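Local coordinates for protein EST1E (PDB 2WTM) that hydrolyses ester bonds as a promiscuous feruloyl esterase of a rumen bacterium, probably releasing ferulic acid from plant cell-wall material, at residues Glu41-Gln49 against His228-Leu236. Residues are numbered along the deposited sequence; the frame is centred on the assembly and turned at random.
Sequences EERHIVAVQ and HCYDHHLEL. With PO4 (phosphate ion), chain E.
Arg43 reaches from the first turn of its helix to the backbone carbonyls of Cys229 and Tyr230, an example of one guanidinium tying a helix to a loop that carries a probable catalytic residue. Its CG stands anti to the backbone N (chi1 172°) and the chain runs extended to NE, which brings the guanidinium to the loop carbonyls. NH2 gives Tyr230 O a nearly straight bond of 2.9 Å (163°), with the oxygen in the guanidinium plane; NH1 adds weak bonds to the same oxygen and, at 3.1 Å, to Cys229 O. Leu234 approaches from the opposite direction and lays CD2 over one face, 3.5 Å from Arg43 CZ; this methyl also meets Ala47 CB at 3.7 Å. Cys229 SG lies obliquely over the His44 ring, 3.8 Å from His44 CE1, while His44 CB meets the edge of the Tyr230 ring.

Behind this shell, Tyr230 OH is hydrogen-bonded to Ser132. His228 bonds through ND1 to Asp200 and through NE2 to O3 of a phosphate, probably from the crystallisation liquor, at 2.7 Å. The ion also bonds Ser108 OG and the backbone N of Phe36 and Gln109, a likely oxyanion hole; Ser108, His228 and Asp200 are consistent with an alpha/beta-hydrolase triad. The contact joins the start of helix 43-54 to the loop after His228 and the first turn of helix 234-249, with Val48 and Tyr230 both resting on Leu131 of strand 125-131 in the central sheet.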
ATOM      1  N   GLU A  41       0.653  23.030  -9.023  1.00 15.27           N
ATOM      2  CA  GLU A  41       0.424  24.358  -9.659  1.00 16.79           C
ATOM      3  C   GLU A  41      -0.644  24.376 -10.739  1.00 17.14           C
ATOM      4  O   GLU A  41      -0.835  25.391 -11.412  1.00 17.16           O
ATOM      5  CB  GLU A  41       1.756  24.915 -10.173  1.00 17.03           C
ATOM      6  CG  GLU A  41       2.790  25.077  -9.129  1.00 20.13           C
ATOM      7  CD  GLU A  41       4.166  25.580  -9.643  1.00 26.18           C
ATOM      8  OE1 GLU A  41       4.779  24.963 -10.571  1.00 34.61           O
ATOM      9  OE2 GLU A  41       4.646  26.560  -9.034  1.00 39.08           O
ATOM     10  N   GLU A  42      -1.425  23.318 -10.899  1.00 15.81           N
ATOM     11  CA  GLU A  42      -2.523  23.308 -11.853  1.00 15.91           C
ATOM     12  C   GLU A  42      -3.636  24.303 -11.526  1.00 16.07           C
ATOM     13  O   GLU A  42      -3.952  24.528 -10.368  1.00 15.12           O
ATOM     14  CB  GLU A  42      -3.132  21.895 -11.966  1.00 16.85           C
ATOM     15  CG  GLU A  42      -2.207  20.857 -12.647  1.00 17.86           C
ATOM     16  CD  GLU A  42      -2.884  19.518 -12.779  1.00 18.30           C
ATOM     17  OE1 GLU A  42      -3.652  19.362 -13.776  1.00 27.49           O
ATOM     18  OE2 GLU A  42      -2.856  18.777 -11.795  1.00 21.51           O
ATOM     19  N   ARG A  43      -4.236  24.889 -12.557  1.00 18.10           N
ATOM     20  CA  ARG A  43      -5.282  25.867 -12.361  1.00 17.52           C
ATOM     21  C   ARG A  43      -6.325  25.520 -11.315  1.00 16.11           C
ATOM     22  O   ARG A  43      -6.668  26.344 -10.467  1.00 16.26           O
ATOM     23  CB  ARG A  43      -6.004  26.072 -13.714  1.00 19.59           C
ATOM     24  CG  ARG A  43      -7.290  26.927 -13.723  1.00 19.83           C
ATOM     25  CD  ARG A  43      -7.851  26.935 -15.201  1.00 24.37           C
ATOM     26  NE  ARG A  43      -9.267  27.271 -15.337  1.00 28.80           N
ATOM     27  CZ  ARG A  43     -10.273  26.390 -15.303  1.00 31.65           C
ATOM     28  NH1 ARG A  43     -10.083  25.081 -15.071  1.00 36.30           N
ATOM     29  NH2 ARG A  43     -11.488  26.848 -15.469  1.00 34.93           N
ATOM     30  N   HIS A  44      -6.901  24.320 -11.412  1.00 16.24           N
ATOM     31  CA  HIS A  44      -7.988  23.962 -10.511  1.00 15.66           C
ATOM     32  C   HIS A  44      -7.506  23.796  -9.066  1.00 15.74           C
ATOM     33  O   HIS A  44      -8.256  24.055  -8.111  1.00 17.18           O
ATOM     34  CB  HIS A  44      -8.749  22.737 -11.053  1.00 17.81           C
ATOM     35  CG  HIS A  44      -7.876  21.553 -11.314  1.00 17.26           C
ATOM     36  ND1 HIS A  44      -7.035  21.487 -12.401  1.00 19.21           N
ATOM     37  CD2 HIS A  44      -7.714  20.390 -10.626  1.00 18.94           C
ATOM     38  CE1 HIS A  44      -6.385  20.330 -12.366  1.00 22.16           C
ATOM     39  NE2 HIS A  44      -6.766  19.664 -11.290  1.00 20.10           N
ATOM     40  N   ILE A  45      -6.263  23.312  -8.915  1.00 16.41           N
ATOM     41  CA  ILE A  45      -5.623  23.144  -7.605  1.00 14.97           C
ATOM     42  C   ILE A  45      -5.391  24.497  -6.912  1.00 15.42           C
ATOM     43  O   ILE A  45      -5.745  24.698  -5.742  1.00 15.21           O
ATOM     44  CB  ILE A  45      -4.310  22.350  -7.669  1.00 14.87           C
ATOM     45  CG1 ILE A  45      -4.525  20.964  -8.293  1.00 14.04           C
ATOM     46  CG2 ILE A  45      -3.613  22.315  -6.304  1.00 14.95           C
ATOM     47  CD1 ILE A  45      -5.433  20.067  -7.452  1.00 16.01           C
ATOM     48  N   VAL A  46      -4.782  25.411  -7.684  1.00 15.33           N
ATOM     49  CA  VAL A  46      -4.530  26.741  -7.184  1.00 15.48           C
ATOM     50  C   VAL A  46      -5.797  27.490  -6.852  1.00 14.50           C
ATOM     51  O   VAL A  46      -5.838  28.220  -5.868  1.00 15.41           O
ATOM     52  CB  VAL A  46      -3.633  27.501  -8.199  1.00 15.05           C
ATOM     53  CG1 VAL A  46      -3.548  28.990  -7.803  1.00 19.32           C
ATOM     54  CG2 VAL A  46      -2.236  26.842  -8.237  1.00 15.41           C
ATOM     55  N   ALA A  47      -6.845  27.329  -7.661  1.00 15.82           N
ATOM     56  CA  ALA A  47      -8.144  27.949  -7.380  1.00 16.08           C
ATOM     57  C   ALA A  47      -8.737  27.511  -6.067  1.00 16.44           C
ATOM     58  O   ALA A  47      -9.167  28.317  -5.244  1.00 16.41           O
ATOM     59  CB  ALA A  47      -9.097  27.732  -8.546  1.00 16.57           C
ATOM     60  N   VAL A  48      -8.704  26.230  -5.809  1.00 14.96           N
ATOM     61  CA  VAL A  48      -9.123  25.739  -4.521  1.00 15.19           C
ATOM     62  C   VAL A  48      -8.249  26.223  -3.359  1.00 14.02           C
ATOM     63  O   VAL A  48      -8.726  26.681  -2.311  1.00 14.59           O
ATOM     64  CB  VAL A  48      -9.227  24.199  -4.599  1.00 14.25           C
ATOM     65  CG1 VAL A  48      -9.452  23.654  -3.205  1.00 15.69           C
ATOM     66  CG2 VAL A  48     -10.373  23.755  -5.571  1.00 15.75           C
ATOM     67  N   GLN A  49      -6.927  26.154  -3.534  1.00 14.34           N
ATOM     68  CA  GLN A  49      -5.978  26.651  -2.564  1.00 14.58           C
ATOM     69  C   GLN A  49      -6.248  28.115  -2.165  1.00 14.31           C
ATOM     70  O   GLN A  49      -6.333  28.442  -0.974  1.00 15.30           O
ATOM     71  CB  GLN A  49      -4.579  26.489  -3.130  1.00 14.91           C
ATOM     72  CG  GLN A  49      -3.541  27.168  -2.322  1.00 13.97           C
ATOM     73  CD  GLN A  49      -2.835  28.274  -3.108  1.00 17.95           C
ATOM     74  OE1 GLN A  49      -2.424  28.083  -4.239  1.00 18.45           O
ATOM     75  NE2 GLN A  49      -2.612  29.426  -2.436  1.00 17.25           N
ATOM     76  N   HIS A 228     -13.952  17.399 -16.563  1.00 15.47           N
ATOM     77  CA  HIS A 228     -13.129  16.800 -15.491  1.00 15.26           C
ATOM     78  C   HIS A 228     -12.375  17.826 -14.662  1.00 15.54           C
ATOM     79  O   HIS A 228     -12.255  17.645 -13.451  1.00 15.92           O
ATOM     80  CB  HIS A 228     -12.156  15.816 -16.115  1.00 15.66           C
ATOM     81  CG  HIS A 228     -11.410  14.982 -15.122  1.00 16.45           C
ATOM     82  ND1 HIS A 228     -12.025  14.306 -14.094  1.00 17.30           N
ATOM     83  CD2 HIS A 228     -10.077  14.721 -15.011  1.00 17.91           C
ATOM     84  CE1 HIS A 228     -11.101  13.678 -13.374  1.00 16.58           C
ATOM     85  NE2 HIS A 228      -9.918  13.921 -13.902  1.00 17.52           N
ATOM     86  N   CYS A 229     -11.812  18.837 -15.318  1.00 17.22           N
ATOM     87  CA  CYS A 229     -11.067  19.905 -14.619  1.00 16.76           C
ATOM     88  C   CYS A 229     -11.808  21.223 -14.574  1.00 17.88           C
ATOM     89  O   CYS A 229     -11.199  22.292 -14.354  1.00 18.38           O
ATOM     90  CB  CYS A 229      -9.690  20.129 -15.224  1.00 18.53           C
ATOM     91  SG  CYS A 229      -8.546  18.752 -15.121  1.00 21.90           S
ATOM     92  N   TYR A 230     -13.120  21.161 -14.776  1.00 17.59           N
ATOM     93  CA  TYR A 230     -13.983  22.326 -14.613  1.00 18.95           C
ATOM     94  C   TYR A 230     -13.631  23.485 -15.577  1.00 20.45           C
ATOM     95  O   TYR A 230     -13.392  24.641 -15.166  1.00 19.90           O
ATOM     96  CB  TYR A 230     -14.042  22.761 -13.143  1.00 18.44           C
ATOM     97  CG  TYR A 230     -13.908  21.621 -12.166  1.00 15.88           C
ATOM     98  CD1 TYR A 230     -14.882  20.627 -12.092  1.00 16.95           C
ATOM     99  CD2 TYR A 230     -12.829  21.514 -11.322  1.00 17.04           C
ATOM    100  CE1 TYR A 230     -14.791  19.605 -11.156  1.00 17.70           C
ATOM    101  CE2 TYR A 230     -12.736  20.488 -10.393  1.00 16.78           C
ATOM    102  CZ  TYR A 230     -13.691  19.530 -10.350  1.00 16.75           C
ATOM    103  OH  TYR A 230     -13.677  18.464  -9.460  1.00 16.39           O
ATOM    104  N   ASP A 231     -13.613  23.155 -16.852  1.00 21.94           N
ATOM    105  CA  ASP A 231     -13.208  24.123 -17.894  1.00 23.07           C
ATOM    106  C   ASP A 231     -14.256  25.240 -17.927  1.00 23.74           C
ATOM    107  O   ASP A 231     -13.904  26.408 -18.151  1.00 24.73           O
ATOM    108  CB  ASP A 231     -13.138  23.472 -19.253  1.00 24.09           C
ATOM    109  CG  ASP A 231     -12.047  22.452 -19.389  1.00 27.35           C
ATOM    110  OD1 ASP A 231     -11.071  22.464 -18.642  1.00 31.87           O
ATOM    111  OD2 ASP A 231     -12.137  21.669 -20.350  1.00 34.77           O
ATOM    112  N   HIS A 232     -15.531  24.911 -17.699  1.00 22.94           N
ATOM    113  CA  HIS A 232     -16.602  25.917 -17.845  1.00 23.04           C
ATOM    114  C   HIS A 232     -16.982  26.681 -16.597  1.00 23.44           C
ATOM    115  O   HIS A 232     -17.369  27.873 -16.658  1.00 23.55           O
ATOM    116  CB  HIS A 232     -17.900  25.291 -18.380  1.00 23.85           C
ATOM    117  CG  HIS A 232     -17.699  24.343 -19.517  1.00 22.83           C
ATOM    118  ND1 HIS A 232     -18.443  23.185 -19.640  1.00 27.14           N
ATOM    119  CD2 HIS A 232     -16.859  24.368 -20.578  1.00 24.75           C
ATOM    120  CE1 HIS A 232     -18.062  22.538 -20.725  1.00 26.46           C
ATOM    121  NE2 HIS A 232     -17.091  23.224 -21.302  1.00 26.27           N
ATOM    122  N   HIS A 233     -16.948  26.010 -15.441  1.00 22.31           N
ATOM    123  CA  HIS A 233     -17.492  26.598 -14.223  1.00 21.78           C
ATOM    124  C   HIS A 233     -16.699  26.330 -12.970  1.00 21.21           C
ATOM    125  O   HIS A 233     -17.283  25.977 -11.925  1.00 19.30           O
ATOM    126  CB  HIS A 233     -18.904  26.123 -14.045  1.00 24.13           C
ATOM    127  CG  HIS A 233     -19.831  26.788 -14.986  1.00 26.22           C
ATOM    128  ND1 HIS A 233     -20.081  28.150 -14.921  1.00 30.02           N
ATOM    129  CD2 HIS A 233     -20.518  26.312 -16.044  1.00 29.76           C
ATOM    130  CE1 HIS A 233     -20.922  28.468 -15.897  1.00 31.47           C
ATOM    131  NE2 HIS A 233     -21.193  27.371 -16.594  1.00 30.85           N
ATOM    132  N   LEU A 234     -15.396  26.597 -13.072  1.00 20.16           N
ATOM    133  CA  LEU A 234     -14.490  26.462 -11.938  1.00 20.50           C
ATOM    134  C   LEU A 234     -14.967  27.287 -10.753  1.00 19.81           C
ATOM    135  O   LEU A 234     -14.860  26.886  -9.590  1.00 20.16           O
ATOM    136  CB  LEU A 234     -13.077  26.839 -12.333  1.00 19.93           C
ATOM    137  CG  LEU A 234     -11.988  26.790 -11.264  1.00 20.34           C
ATOM    138  CD1 LEU A 234     -11.937  25.379 -10.583  1.00 21.46           C
ATOM    139  CD2 LEU A 234     -10.674  27.153 -11.860  1.00 20.79           C
ATOM    140  N   GLU A 235     -15.570  28.445 -11.015  1.00 20.12           N
ATOM    141  CA  GLU A 235     -16.167  29.219  -9.908  1.00 19.98           C
ATOM    142  C   GLU A 235     -17.260  28.551  -9.097  1.00 17.59           C
ATOM    143  O   GLU A 235     -17.466  28.873  -7.938  1.00 18.61           O
ATOM    144  CB  GLU A 235     -16.656  30.579 -10.415  1.00 21.52           C
ATOM    145  CG  GLU A 235     -17.934  30.608 -11.200  1.00 24.01           C
ATOM    146  CD  GLU A 235     -17.881  30.042 -12.619  1.00 26.85           C
ATOM    147  OE1 GLU A 235     -16.778  29.843 -13.211  1.00 33.65           O
ATOM    148  OE2 GLU A 235     -18.973  29.835 -13.180  1.00 31.42           O
ATOM    149  N   LEU A 236     -18.003  27.645  -9.732  1.00 17.31           N
ATOM    150  CA  LEU A 236     -19.029  26.959  -9.004  1.00 16.88           C
ATOM    151  C   LEU A 236     -18.372  25.960  -8.053  1.00 16.99           C
ATOM    152  O   LEU A 236     -18.891  25.654  -6.965  1.00 17.72           O
ATOM    153  CB  LEU A 236     -19.966  26.254  -9.957  1.00 17.13           C
ATOM    154  CG  LEU A 236     -20.883  27.243 -10.719  1.00 18.59           C
ATOM    155  CD1 LEU A 236     -21.825  26.484 -11.567  1.00 18.62           C
ATOM    156  CD2 LEU A 236     -21.648  28.203  -9.748  1.00 22.03           C
TER
HETATM  157  P   PO4 E1249      -6.320  12.621 -13.173  1.00 27.61           P
HETATM  158  O1  PO4 E1249      -6.026  14.110 -13.026  1.00 29.77           O
HETATM  159  O2  PO4 E1249      -5.400  12.251 -14.313  1.00 27.00           O
HETATM  160  O3  PO4 E1249      -7.724  12.414 -13.724  1.00 29.06           O
HETATM  161  O4  PO4 E1249      -6.158  11.781 -11.874  1.00 15.24           O